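D-galactonate dehydratase family member RspA (Pantoea ananatis, PDB 3T6C) dehydrates D-gluconate to 2-dehydro-3-deoxy-D-gluconate at a low rate, using one magnesium ion per subunit, and probably plays no significant part in gluconate breakdown in the cell. Local coordinates at residues P54-L59 with K125-G130; P81-K86 with E92-S97; A221-I226 with I257-A262; E281-L286 with K313-I318. All coordinates share one frame; numbering follows the deposited sequence.

Contact 1 (P54-L59 with K125-G130)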
loop_
_atom_site.group_PDB
_atom_site.type_symbol
_atom_site.label_atom_id
_atom_site.label_comp_id
_atom_site.label_asym_id
_atom_site.label_seq_id
_atom_site.Cartn_x
_atom_site.Cartn_y
_atom_site.Cartn_z
ATOM N N PRO A 54 -39.526 15.681 -41.116
ATOM C CA PRO A 54 -40.354 14.518 -41.428
ATOM C C PRO A 54 -39.488 13.307 -41.736
ATOM O O PRO A 54 -38.527 13.342 -42.514
ATOM C CB PRO A 54 -41.134 14.948 -42.674
ATOM C CG PRO A 54 -41.082 16.467 -42.659
ATOM C CD PRO A 54 -39.782 16.832 -42.005
ATOM N N GLY A 55 -39.847 12.224 -41.088
ATOM C CA GLY A 55 -39.185 10.962 -41.286
ATOM C C GLY A 55 -37.884 10.718 -40.545
ATOM O O GLY A 55 -37.380 9.608 -40.622
ATOM N N LEU A 56 -37.335 11.730 -39.867
ATOM C CA LEU A 56 -36.076 11.598 -39.130
ATOM C C LEU A 56 -36.443 11.379 -37.665
ATOM O O LEU A 56 -37.013 12.269 -37.005
ATOM C CB LEU A 56 -35.231 12.845 -39.266
ATOM C CG LEU A 56 -33.984 12.932 -38.392
ATOM C CD1 LEU A 56 -33.070 11.720 -38.520
ATOM C CD2 LEU A 56 -33.187 14.172 -38.729
ATOM N N TYR A 57 -36.162 10.182 -37.162
ATOM C CA TYR A 57 -36.449 9.859 -35.756
ATOM C C TYR A 57 -35.347 8.932 -35.286
ATOM O O TYR A 57 -34.568 8.400 -36.082
ATOM C CB TYR A 57 -37.798 9.186 -35.580
ATOM C CG TYR A 57 -38.035 7.967 -36.479
ATOM C CD1 TYR A 57 -37.536 6.715 -36.140
ATOM C CD2 TYR A 57 -38.676 8.119 -37.692
ATOM C CE1 TYR A 57 -37.729 5.612 -36.967
ATOM C CE2 TYR A 57 -38.894 7.019 -38.529
ATOM C CZ TYR A 57 -38.392 5.771 -38.150
ATOM O OH TYR A 57 -38.586 4.685 -38.972
ATOM N N GLY A 58 -35.157 8.874 -33.974
ATOM C CA GLY A 58 -34.202 7.926 -33.404
ATOM C C GLY A 58 -34.856 6.794 -32.616
ATOM O O GLY A 58 -35.848 7.028 -31.932
ATOM N N LEU A 59 -34.177 5.661 -32.532
ATOM C CA LEU A 59 -34.626 4.556 -31.708
ATOM C C LEU A 59 -33.551 4.171 -30.704
ATOM O O LEU A 59 -32.342 4.186 -30.994
ATOM C CB LEU A 59 -34.922 3.326 -32.582
ATOM C CG LEU A 59 -36.027 3.535 -33.638
ATOM C CD1 LEU A 59 -36.087 2.253 -34.522
ATOM C CD2 LEU A 59 -37.375 3.828 -32.991
ATOM N N LYS A 125 -28.153 11.277 -34.731
ATOM C CA LYS A 125 -26.871 11.858 -35.178
ATOM C C LYS A 125 -26.350 11.143 -36.414
ATOM O O LYS A 125 -25.920 11.783 -37.378
ATOM C CB LYS A 125 -25.857 11.779 -34.036
ATOM C CG LYS A 125 -24.457 12.423 -34.353
ATOM C CD LYS A 125 -24.472 13.984 -34.284
ATOM C CE LYS A 125 -24.811 14.499 -32.876
ATOM N NZ LYS A 125 -24.299 15.876 -32.711
ATOM N N GLY A 126 -26.415 9.820 -36.423
ATOM C CA GLY A 126 -25.949 9.098 -37.620
ATOM C C GLY A 126 -26.867 9.373 -38.808
ATOM O O GLY A 126 -26.401 9.548 -39.932
ATOM N N LYS A 127 -28.177 9.429 -38.593
ATOM C CA LYS A 127 -29.040 9.713 -39.699
ATOM C C LYS A 127 -28.809 11.131 -40.247
ATOM O O LYS A 127 -28.837 11.329 -41.463
ATOM C CB LYS A 127 -30.501 9.504 -39.314
ATOM C CG LYS A 127 -30.859 8.013 -39.121
ATOM C CD LYS A 127 -32.220 7.888 -38.386
ATOM C CE LYS A 127 -32.622 6.409 -38.329
ATOM N NZ LYS A 127 -33.965 6.209 -37.634
ATOM N N GLN A 128 -28.585 12.095 -39.359
ATOM C CA GLN A 128 -28.247 13.471 -39.777
ATOM C C GLN A 128 -26.963 13.489 -40.611
ATOM O O GLN A 128 -26.851 14.197 -41.642
ATOM C CB GLN A 128 -28.096 14.336 -38.535
ATOM C CG GLN A 128 -27.706 15.763 -38.824
ATOM C CD GLN A 128 -27.467 16.515 -37.540
ATOM O OE1 GLN A 128 -27.051 15.929 -36.525
ATOM N NE2 GLN A 128 -27.692 17.827 -37.570
ATOM N N ALA A 129 -25.984 12.702 -40.170
ATOM C CA ALA A 129 -24.700 12.617 -40.849
ATOM C C ALA A 129 -24.750 11.776 -42.110
ATOM O O ALA A 129 -23.784 11.795 -42.907
ATOM C CB ALA A 129 -23.626 12.004 -39.913
ATOM N N GLY A 130 -25.801 10.958 -42.257
ATOM C CA GLY A 130 -25.809 9.958 -43.321
ATOM C C GLY A 130 -24.808 8.815 -43.121
ATOM O O GLY A 130 -24.363 8.212 -44.113
HETATM O O HOH W 1 -35.458 8.023 -39.358
#
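Lys127, in the last turn of helix 108-129, reaches across to Leu56 and Tyr57 in a surface contact that joins the helical part of the N-terminal capping domain to its three-stranded antiparallel sheet. The contact has a polar tip and an apolar stem. CG of Lys127 stands anti to the carbonyl carbon (chi1 -71°) and the chain is extended beyond it, which carries the ammonium out to the strand. There Lys127 NZ donates a hydrogen bond to Tyr57 O over 2.8 Å, approaching from a position tilted 32° out of the carbonyl plane. The same nitrogen makes an off-centre cation-pi contact with the tyrosine, NZ lying 4.3 Å from the ring centroid. A water fills out this grip: it accepts from Lys127 NZ at 2.9 Å and from the backbone N of Tyr57, donates to Gly55 O, and lies over the centre of the Tyr57 ring. Lower down, Leu56 and the lysine slide past each other in opposite directions, and Leu56 CD1 presses on Lys127 CB at 3.5 Å, a tight carbon contact. Tyr57 OH is hydrogen-bonded to Asp409, and Leu59 N to Asp123 of helix 108-129, which also forms a long, weak ion pair with Lys127 NZ. Gly58 pairs with Ile49 of strand 44-51, while the helix stops in a Schellman motif at Gly130, close to where Ala129 packs on Ala129 of the second subunit.

Contact 2 (P81-K86 with E92-S97)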
loop_
_atom_site.group_PDB
_atom_site.type_symbol
_atom_site.label_atom_id
_atom_site.label_comp_id
_atom_site.label_asym_id
_atom_site.label_seq_id
_atom_site.Cartn_x
_atom_site.Cartn_y
_atom_site.Cartn_z
ATOM N N PRO A 81 -40.913 14.551 -21.169
ATOM C CA PRO A 81 -41.186 15.990 -21.096
ATOM C C PRO A 81 -39.915 16.835 -20.978
ATOM O O PRO A 81 -39.856 17.989 -21.458
ATOM C CB PRO A 81 -42.101 16.145 -19.851
ATOM C CG PRO A 81 -41.974 14.828 -19.093
ATOM C CD PRO A 81 -41.649 13.787 -20.140
ATOM N N PHE A 82 -38.888 16.276 -20.327
ATOM C CA PHE A 82 -37.585 16.965 -20.174
ATOM C C PHE A 82 -36.976 17.282 -21.533
ATOM O O PHE A 82 -36.225 18.269 -21.675
ATOM C CB PHE A 82 -36.679 16.007 -19.393
ATOM C CG PHE A 82 -35.256 16.484 -19.193
ATOM C CD1 PHE A 82 -34.218 15.975 -19.964
ATOM C CD2 PHE A 82 -34.946 17.342 -18.156
ATOM C CE1 PHE A 82 -32.882 16.366 -19.765
ATOM C CE2 PHE A 82 -33.623 17.753 -17.928
ATOM C CZ PHE A 82 -32.574 17.261 -18.716
ATOM N N LEU A 83 -37.209 16.425 -22.524
ATOM C CA LEU A 83 -36.544 16.589 -23.835
ATOM C C LEU A 83 -37.244 17.446 -24.873
ATOM O O LEU A 83 -36.606 17.971 -25.804
ATOM C CB LEU A 83 -36.313 15.219 -24.490
ATOM C CG LEU A 83 -35.346 14.334 -23.705
ATOM C CD1 LEU A 83 -35.433 12.917 -24.179
ATOM C CD2 LEU A 83 -33.919 14.887 -23.879
ATOM N N ILE A 84 -38.544 17.667 -24.698
ATOM C CA ILE A 84 -39.287 18.277 -25.766
ATOM C C ILE A 84 -38.769 19.704 -26.001
ATOM O O ILE A 84 -38.568 20.475 -25.035
ATOM C CB ILE A 84 -40.806 18.293 -25.461
ATOM C CG1 ILE A 84 -41.335 16.877 -25.211
ATOM C CG2 ILE A 84 -41.525 18.982 -26.642
ATOM C CD1 ILE A 84 -41.049 15.920 -26.354
ATOM N N GLY A 85 -38.531 20.029 -27.282
ATOM C CA GLY A 85 -38.035 21.313 -27.725
ATOM C C GLY A 85 -36.539 21.432 -27.750
ATOM O O GLY A 85 -36.030 22.447 -28.232
ATOM N N LYS A 86 -35.815 20.452 -27.212
ATOM C CA LYS A 86 -34.337 20.481 -27.225
ATOM C C LYS A 86 -33.692 20.028 -28.507
ATOM O O LYS A 86 -34.260 19.209 -29.228
ATOM C CB LYS A 86 -33.793 19.648 -26.053
ATOM C CG LYS A 86 -34.100 20.355 -24.724
ATOM C CD LYS A 86 -33.622 19.537 -23.540
ATOM C CE LYS A 86 -33.938 20.318 -22.256
ATOM N NZ LYS A 86 -33.665 19.479 -21.046
ATOM N N GLU A 92 -24.028 14.756 -25.408
ATOM C CA GLU A 92 -23.382 14.712 -24.103
ATOM C C GLU A 92 -24.068 15.625 -23.092
ATOM O O GLU A 92 -24.205 15.252 -21.933
ATOM C CB GLU A 92 -21.932 15.167 -24.273
ATOM C CG GLU A 92 -21.115 15.021 -23.000
ATOM C CD GLU A 92 -20.728 13.590 -22.684
ATOM O OE1 GLU A 92 -20.303 12.848 -23.593
ATOM O OE2 GLU A 92 -20.814 13.237 -21.498
ATOM N N ASP A 93 -24.492 16.817 -23.528
ATOM C CA ASP A 93 -25.116 17.773 -22.606
ATOM C C ASP A 93 -26.448 17.172 -22.167
ATOM O O ASP A 93 -26.812 17.296 -20.994
ATOM C CB ASP A 93 -25.361 19.119 -23.309
ATOM C CG ASP A 93 -25.964 20.146 -22.373
ATOM O OD1 ASP A 93 -25.239 20.657 -21.497
ATOM O OD2 ASP A 93 -27.162 20.495 -22.526
ATOM N N ILE A 94 -27.188 16.526 -23.081
ATOM C CA ILE A 94 -28.421 15.862 -22.694
ATOM C C ILE A 94 -28.150 14.670 -21.755
ATOM O O ILE A 94 -28.853 14.493 -20.760
ATOM C CB ILE A 94 -29.229 15.431 -23.936
ATOM C CG1 ILE A 94 -29.773 16.687 -24.657
ATOM C CG2 ILE A 94 -30.367 14.428 -23.543
ATOM C CD1 ILE A 94 -30.382 16.318 -26.018
ATOM N N TRP A 95 -27.128 13.852 -22.048
ATOM C CA TRP A 95 -26.839 12.730 -21.170
ATOM C C TRP A 95 -26.503 13.243 -19.761
ATOM O O TRP A 95 -27.040 12.749 -18.778
ATOM C CB TRP A 95 -25.632 11.913 -21.716
ATOM C CG TRP A 95 -25.559 10.543 -21.042
ATOM C CD1 TRP A 95 -26.179 9.370 -21.457
ATOM C CD2 TRP A 95 -24.907 10.245 -19.810
ATOM N NE1 TRP A 95 -25.915 8.361 -20.546
ATOM C CE2 TRP A 95 -25.125 8.878 -19.534
ATOM C CE3 TRP A 95 -24.159 11.024 -18.904
ATOM C CZ2 TRP A 95 -24.611 8.262 -18.397
ATOM C CZ3 TRP A 95 -23.634 10.411 -17.776
ATOM C CH2 TRP A 95 -23.873 9.043 -17.534
ATOM N N GLN A 96 -25.571 14.212 -19.659
ATOM C CA GLN A 96 -25.155 14.682 -18.345
ATOM C C GLN A 96 -26.312 15.306 -17.577
ATOM O O GLN A 96 -26.503 15.037 -16.397
ATOM C CB GLN A 96 -24.043 15.732 -18.520
ATOM C CG GLN A 96 -22.759 15.183 -19.120
ATOM C CD GLN A 96 -22.041 14.241 -18.167
ATOM O OE1 GLN A 96 -22.211 14.355 -16.966
ATOM N NE2 GLN A 96 -21.246 13.311 -18.701
ATOM N N SER A 97 -27.089 16.144 -18.250
ATOM C CA SER A 97 -28.242 16.777 -17.590
ATOM C C SER A 97 -29.392 15.789 -17.302
ATOM O O SER A 97 -29.977 15.830 -16.189
ATOM C CB SER A 97 -28.712 18.011 -18.389
ATOM O OG SER A 97 -29.182 17.631 -19.696
HETATM O O HOH W 2 -30.930 18.892 -21.438
#
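Phe82 and Leu83, at the end of helix 68-83, pack on Ser97 and Ile94 of helix 91-100, making a helix-loop-helix connection in the N-terminal capping domain. A type II turn from Leu83 to Lys86 starts the connection. CG of Phe82 lies anti to the backbone N (chi1 177°), which points the ring at the second helix; its CZ meets Ser97 OG at 3.6 Å, the serine standing at the ring edge. Lys86 folds back along the first segment, its NZ 3.3 Å above the plane of the Phe82 ring and over its centre, where it donates to Phe82 O at 2.9 Å. A water then bridges Lys86 NZ to Ser97 OG, linking the two segments. Beside it, Leu83 and Ile94 cross at about a right angle, with Leu83 CD2 touching Ile94 CG2 at 3.6 Å; helix 108-129 backs them, Ile117 on Leu83 and Leu121 on Ile94. Asp93 turns to Arg431 of the third subunit in a salt bridge. The hydroxyl of Ser97, placed between backbone N and carbonyl carbon (chi1 64°), donates to Asp93 O at 2.7 Å, from the face opposite the one met by Ser97 N.

Contact 3 (A221-I226 with I257-A262)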
loop_
_atom_site.group_PDB
_atom_site.type_symbol
_atom_site.label_atom_id
_atom_site.label_comp_id
_atom_site.label_asym_id
_atom_site.label_seq_id
_atom_site.Cartn_x
_atom_site.Cartn_y
_atom_site.Cartn_z
ATOM N N ALA A 221 -22.460 -28.607 -4.844
ATOM C CA ALA A 221 -22.530 -29.628 -5.888
ATOM C C ALA A 221 -22.292 -29.013 -7.251
ATOM O O ALA A 221 -21.641 -29.615 -8.113
ATOM C CB ALA A 221 -23.904 -30.340 -5.812
ATOM N N TYR A 222 -22.825 -27.828 -7.460
ATOM C CA TYR A 222 -22.561 -27.073 -8.704
ATOM C C TYR A 222 -21.036 -26.855 -8.881
ATOM O O TYR A 222 -20.465 -27.224 -9.925
ATOM C CB TYR A 222 -23.348 -25.757 -8.688
ATOM C CG TYR A 222 -22.731 -24.761 -9.642
ATOM C CD1 TYR A 222 -22.822 -24.926 -11.032
ATOM C CD2 TYR A 222 -22.052 -23.696 -9.152
ATOM C CE1 TYR A 222 -22.162 -23.996 -11.899
ATOM C CE2 TYR A 222 -21.420 -22.777 -9.980
ATOM C CZ TYR A 222 -21.477 -22.923 -11.342
ATOM O OH TYR A 222 -20.807 -21.985 -12.115
ATOM N N ALA A 223 -20.359 -26.277 -7.879
ATOM C CA ALA A 223 -18.939 -25.877 -8.050
ATOM C C ALA A 223 -18.108 -27.098 -8.380
ATOM O O ALA A 223 -17.276 -27.058 -9.269
ATOM C CB ALA A 223 -18.412 -25.235 -6.792
ATOM N N LYS A 224 -18.362 -28.204 -7.683
ATOM C CA LYS A 224 -17.556 -29.425 -7.930
ATOM C C LYS A 224 -17.821 -29.994 -9.325
ATOM O O LYS A 224 -16.928 -30.609 -9.923
ATOM C CB LYS A 224 -17.803 -30.459 -6.818
ATOM C CG LYS A 224 -17.356 -29.991 -5.439
ATOM C CD LYS A 224 -17.758 -31.017 -4.368
ATOM C CE LYS A 224 -17.242 -30.658 -2.977
ATOM N NZ LYS A 224 -18.180 -29.785 -2.235
ATOM N N SER A 225 -19.001 -29.783 -9.879
ATOM C CA SER A 225 -19.336 -30.383 -11.153
ATOM C C SER A 225 -18.548 -29.742 -12.281
ATOM O O SER A 225 -18.350 -30.364 -13.347
ATOM C CB SER A 225 -20.849 -30.276 -11.434
ATOM O OG SER A 225 -21.246 -28.984 -11.924
ATOM N N ILE A 226 -18.138 -28.493 -12.071
ATOM C CA ILE A 226 -17.667 -27.695 -13.206
ATOM C C ILE A 226 -16.282 -28.122 -13.786
ATOM O O ILE A 226 -16.140 -28.273 -15.006
ATOM C CB ILE A 226 -17.796 -26.176 -12.911
ATOM C CG1 ILE A 226 -19.267 -25.737 -12.855
ATOM C CG2 ILE A 226 -17.156 -25.314 -14.049
ATOM C CD1 ILE A 226 -20.184 -26.235 -14.039
ATOM N N ILE A 257 -12.779 -18.657 -6.158
ATOM C CA ILE A 257 -11.325 -18.622 -6.335
ATOM C C ILE A 257 -10.848 -20.044 -6.604
ATOM O O ILE A 257 -10.099 -20.274 -7.576
ATOM C CB ILE A 257 -10.624 -18.016 -5.116
ATOM C CG1 ILE A 257 -11.038 -16.558 -5.001
ATOM C CG2 ILE A 257 -9.092 -18.176 -5.230
ATOM C CD1 ILE A 257 -10.491 -15.776 -3.757
ATOM N N HIS A 258 -11.297 -21.025 -5.790
ATOM C CA HIS A 258 -10.889 -22.392 -6.051
ATOM C C HIS A 258 -11.333 -22.852 -7.471
ATOM O O HIS A 258 -10.544 -23.453 -8.220
ATOM C CB HIS A 258 -11.497 -23.321 -4.994
ATOM C CG HIS A 258 -11.238 -24.767 -5.273
ATOM N ND1 HIS A 258 -10.167 -25.448 -4.743
ATOM C CD2 HIS A 258 -11.876 -25.641 -6.091
ATOM C CE1 HIS A 258 -10.184 -26.692 -5.182
ATOM N NE2 HIS A 258 -11.193 -26.832 -6.020
ATOM N N MET A 259 -12.565 -22.508 -7.878
ATOM C CA MET A 259 -13.053 -22.895 -9.191
ATOM C C MET A 259 -12.172 -22.251 -10.271
ATOM O O MET A 259 -11.794 -22.941 -11.245
ATOM C CB MET A 259 -14.529 -22.453 -9.383
ATOM C CG MET A 259 -15.010 -22.671 -10.878
ATOM S SD MET A 259 -16.712 -22.061 -11.170
ATOM C CE MET A 259 -17.374 -23.451 -10.360
ATOM N N ALA A 260 -11.876 -20.940 -10.170
ATOM C CA ALA A 260 -11.005 -20.310 -11.183
ATOM C C ALA A 260 -9.656 -21.093 -11.299
ATOM O O ALA A 260 -9.155 -21.387 -12.416
ATOM C CB ALA A 260 -10.754 -18.835 -10.800
ATOM N N LYS A 261 -9.068 -21.442 -10.168
ATOM C CA LYS A 261 -7.800 -22.184 -10.207
ATOM C C LYS A 261 -7.963 -23.569 -10.811
ATOM O O LYS A 261 -7.095 -24.052 -11.578
ATOM C CB LYS A 261 -7.245 -22.279 -8.775
ATOM C CG LYS A 261 -6.844 -20.897 -8.254
ATOM C CD LYS A 261 -6.593 -20.889 -6.747
ATOM C CE LYS A 261 -5.332 -21.633 -6.365
ATOM N NZ LYS A 261 -5.114 -21.648 -4.856
ATOM N N ALA A 262 -9.037 -24.260 -10.415
ATOM C CA ALA A 262 -9.307 -25.624 -10.908
ATOM C C ALA A 262 -9.578 -25.685 -12.371
ATOM O O ALA A 262 -9.386 -26.736 -12.992
ATOM C CB ALA A 262 -10.487 -26.235 -10.136
#
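Met259 pushes its terminal methyl against helix 219-237, where CE overlaps Tyr222, Ala223 and Ile226 at once. The closest touch is to the backbone of the facing helix, with Met259 CE 3.7 Å from Ala223 CA. Ile226 offers its branch point, CB, to the same Met259 CE at 3.8 Å, with both branches of that isoleucine, CG1 and CG2, only slightly farther from the methyl. From the other residue of the trio comes the ring of Tyr222, its CE2 lying 4.1 Å from Met259 CE, and the two side chains cross at about a right angle. The methionine runs straight out through SD, then bends at the last torsion (chi3 -76°), and this bend sets the methyl against Ala223 and Ile226. The two helices run nearly parallel, 13° apart, with 10.1 Å between the axes of the short segments. Both lie on the outside of the barrel domain of the enolase superfamily and flank strand 242-246 in sequence; Met259 also packs on Leu271 of the next strand, 270-272. Tyr222 OH is hydrogen-bonded to His245, and the tyrosine side chain comes within about 6 Å of that of His248, a proton donor/acceptor by similarity. On the helix itself, Ser225 OG donates to Tyr222 O at 2.8 Å, in the carbonyl plane and on a lone pair. Lys224, turned the other way, forms a salt bridge with Glu242 of the fourth subunit. Between the two segments the contact thus rests on van der Waals packing of one methyl against three residues, without directional bonds.

Contact 4 (E281-L286 with K313-I318)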
loop_
_atom_site.group_PDB
_atom_site.type_symbol
_atom_site.label_atom_id
_atom_site.label_comp_id
_atom_site.label_asym_id
_atom_site.label_seq_id
_atom_site.Cartn_x
_atom_site.Cartn_y
_atom_site.Cartn_z
ATOM N N GLU A 281 -14.738 -6.688 -3.832
ATOM C CA GLU A 281 -13.463 -6.593 -3.094
ATOM C C GLU A 281 -12.743 -7.949 -3.033
ATOM O O GLU A 281 -11.564 -7.989 -2.813
ATOM C CB GLU A 281 -13.731 -6.030 -1.682
ATOM C CG GLU A 281 -14.018 -4.535 -1.763
ATOM C CD GLU A 281 -14.473 -3.918 -0.441
ATOM O OE1 GLU A 281 -14.605 -4.651 0.572
ATOM O OE2 GLU A 281 -14.764 -2.694 -0.461
ATOM N N TRP A 282 -13.459 -9.054 -3.263
ATOM C CA TRP A 282 -12.816 -10.349 -3.231
ATOM C C TRP A 282 -11.962 -10.625 -4.489
ATOM O O TRP A 282 -11.183 -11.595 -4.520
ATOM C CB TRP A 282 -13.918 -11.433 -3.106
ATOM C CG TRP A 282 -14.478 -11.541 -1.708
ATOM C CD1 TRP A 282 -15.520 -10.799 -1.145
ATOM C CD2 TRP A 282 -13.993 -12.417 -0.681
ATOM N NE1 TRP A 282 -15.690 -11.214 0.160
ATOM C CE2 TRP A 282 -14.767 -12.178 0.480
ATOM C CE3 TRP A 282 -12.983 -13.385 -0.633
ATOM C CZ2 TRP A 282 -14.572 -12.879 1.678
ATOM C CZ3 TRP A 282 -12.789 -14.095 0.576
ATOM C CH2 TRP A 282 -13.570 -13.842 1.703
ATOM N N LEU A 283 -12.148 -9.842 -5.543
ATOM C CA LEU A 283 -11.379 -10.113 -6.757
ATOM C C LEU A 283 -9.898 -9.808 -6.548
ATOM O O LEU A 283 -9.093 -10.393 -7.284
ATOM C CB LEU A 283 -11.932 -9.343 -7.988
ATOM C CG LEU A 283 -13.269 -9.935 -8.431
ATOM C CD1 LEU A 283 -13.921 -8.971 -9.459
ATOM C CD2 LEU A 283 -13.076 -11.288 -9.065
ATOM N N LYS A 284 -9.530 -8.944 -5.588
ATOM C CA LYS A 284 -8.091 -8.749 -5.318
ATOM C C LYS A 284 -7.458 -10.082 -4.932
ATOM O O LYS A 284 -6.426 -10.495 -5.468
ATOM C CB LYS A 284 -7.899 -7.752 -4.203
ATOM C CG LYS A 284 -6.393 -7.701 -3.838
ATOM C CD LYS A 284 -6.150 -6.499 -2.913
ATOM C CE LYS A 284 -4.771 -6.548 -2.300
ATOM N NZ LYS A 284 -4.692 -5.571 -1.187
ATOM N N MET A 285 -8.103 -10.830 -4.047
ATOM C CA MET A 285 -7.546 -12.104 -3.670
ATOM C C MET A 285 -7.526 -13.080 -4.833
ATOM O O MET A 285 -6.520 -13.792 -5.074
ATOM C CB MET A 285 -8.360 -12.679 -2.510
ATOM C CG MET A 285 -7.826 -14.033 -2.078
ATOM S SD MET A 285 -8.757 -14.678 -0.664
ATOM C CE MET A 285 -8.057 -16.330 -0.527
ATOM N N LEU A 286 -8.649 -13.173 -5.548
ATOM C CA LEU A 286 -8.698 -14.084 -6.691
ATOM C C LEU A 286 -7.536 -13.846 -7.663
ATOM O O LEU A 286 -6.925 -14.816 -8.151
ATOM C CB LEU A 286 -10.030 -13.946 -7.425
ATOM C CG LEU A 286 -10.271 -14.978 -8.507
ATOM C CD1 LEU A 286 -11.818 -15.195 -8.643
ATOM C CD2 LEU A 286 -9.713 -14.599 -9.879
ATOM N N LYS A 313 -6.808 -4.098 -12.773
ATOM C CA LYS A 313 -6.566 -5.280 -13.620
ATOM C C LYS A 313 -7.224 -6.527 -13.014
ATOM O O LYS A 313 -6.667 -7.644 -13.084
ATOM C CB LYS A 313 -5.057 -5.525 -13.864
ATOM C CG LYS A 313 -4.262 -4.221 -14.159
ATOM C CD LYS A 313 -4.790 -3.433 -15.347
ATOM C CE LYS A 313 -3.840 -2.292 -15.745
ATOM N NZ LYS A 313 -3.804 -1.230 -14.636
ATOM N N LEU A 314 -8.396 -6.327 -12.414
ATOM C CA LEU A 314 -9.063 -7.426 -11.687
ATOM C C LEU A 314 -9.960 -8.239 -12.599
ATOM O O LEU A 314 -10.425 -9.301 -12.207
ATOM C CB LEU A 314 -9.871 -6.903 -10.451
ATOM C CG LEU A 314 -8.928 -6.185 -9.472
ATOM C CD1 LEU A 314 -9.782 -5.717 -8.300
ATOM C CD2 LEU A 314 -7.752 -7.077 -9.002
ATOM N N ILE A 315 -10.126 -7.776 -13.848
ATOM C CA ILE A 315 -10.927 -8.482 -14.842
ATOM C C ILE A 315 -10.240 -8.344 -16.183
ATOM O O ILE A 315 -9.356 -7.492 -16.365
ATOM C CB ILE A 315 -12.380 -7.960 -14.962
ATOM C CG1 ILE A 315 -12.384 -6.475 -15.372
ATOM C CG2 ILE A 315 -13.115 -8.076 -13.602
ATOM C CD1 ILE A 315 -13.831 -5.905 -15.556
ATOM N N ASP A 316 -10.515 -9.276 -17.060
ATOM C CA ASP A 316 -10.060 -9.197 -18.444
ATOM C C ASP A 316 -11.096 -8.785 -19.458
ATOM O O ASP A 316 -10.749 -8.402 -20.577
ATOM C CB ASP A 316 -9.481 -10.558 -18.797
ATOM C CG ASP A 316 -8.493 -10.999 -17.747
ATOM O OD1 ASP A 316 -8.799 -11.942 -16.979
ATOM O OD2 ASP A 316 -7.399 -10.334 -17.689
ATOM N N TYR A 317 -12.376 -8.866 -19.049
ATOM C CA TYR A 317 -13.509 -8.526 -19.927
ATOM C C TYR A 317 -14.542 -7.819 -19.124
ATOM O O TYR A 317 -14.955 -8.301 -18.067
ATOM C CB TYR A 317 -14.180 -9.805 -20.522
ATOM C CG TYR A 317 -13.230 -10.581 -21.427
ATOM C CD1 TYR A 317 -12.424 -11.593 -20.901
ATOM C CD2 TYR A 317 -13.118 -10.281 -22.781
ATOM C CE1 TYR A 317 -11.504 -12.290 -21.722
ATOM C CE2 TYR A 317 -12.201 -10.980 -23.615
ATOM C CZ TYR A 317 -11.440 -11.974 -23.068
ATOM O OH TYR A 317 -10.540 -12.661 -23.851
ATOM N N ILE A 318 -15.002 -6.689 -19.644
ATOM C CA ILE A 318 -16.092 -5.920 -19.019
ATOM C C ILE A 318 -17.388 -6.305 -19.749
ATOM O O ILE A 318 -17.475 -6.344 -20.978
ATOM C CB ILE A 318 -15.759 -4.397 -19.051
ATOM C CG1 ILE A 318 -16.862 -3.608 -18.333
ATOM C CG2 ILE A 318 -15.697 -3.852 -20.459
ATOM C CD1 ILE A 318 -16.982 -3.952 -16.837
#
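Leu283 and Leu314 meet through their CB atoms, 4.0 Å apart, where helix 283-289 packs on the loop that leads into strand 317-318 of the barrel. The contacts between the two segments are all apolar packing. Leu314 has CG anti to the carbonyl carbon (chi1 -60°), and its CD2 reaches past the facing leucine to the helix backbone, lying 4.1 Å from Lys284 CA and close to Leu283 O as well. Leu283 in turn sends CD1 to Ile315 CG2, a looser touch at 4.3 Å. The side chain of Ile315 is about 7 Å from that of the substrate-binding Arg319. Leu309 of helix 303-311 packs on Leu283, Leu314 and Ile315, and Met296 of strand 294-296 on Leu283 and Ile315.

The polar interactions lie to the side. Arg287, one turn on from Leu283, forms a salt bridge with Asp316 and donates to Lys313 O. Across the assembly, Glu281 pairs with Lys313 of the fourth subunit. Between the segments the contact is thus purely aliphatic, while Arg287, just beyond, adds directional bonds to Asp316 and Lys313 O.

In the fold
Following the chain from the N terminus, contact 1 opens at strand 57-61 and closes only at the end of helix 108-129. Inside that long loop sits contact 2, a short one nested between helices 68-83 and 91-100; the centres of contacts 1 and 2 are about 17 Å apart and both border the second subunit. Together they tie sheet and helices of the capping domain. Contacts 3 and 4 follow in series in the barrel domain, each closing its own loop without crossing the other: contact 3 joins successive outer helices, contact 4 a helix to the lead-in of a strand. These two touch, Ile257 CD1 packing 3.6 Å from Met285 CG, and both border the fourth subunit.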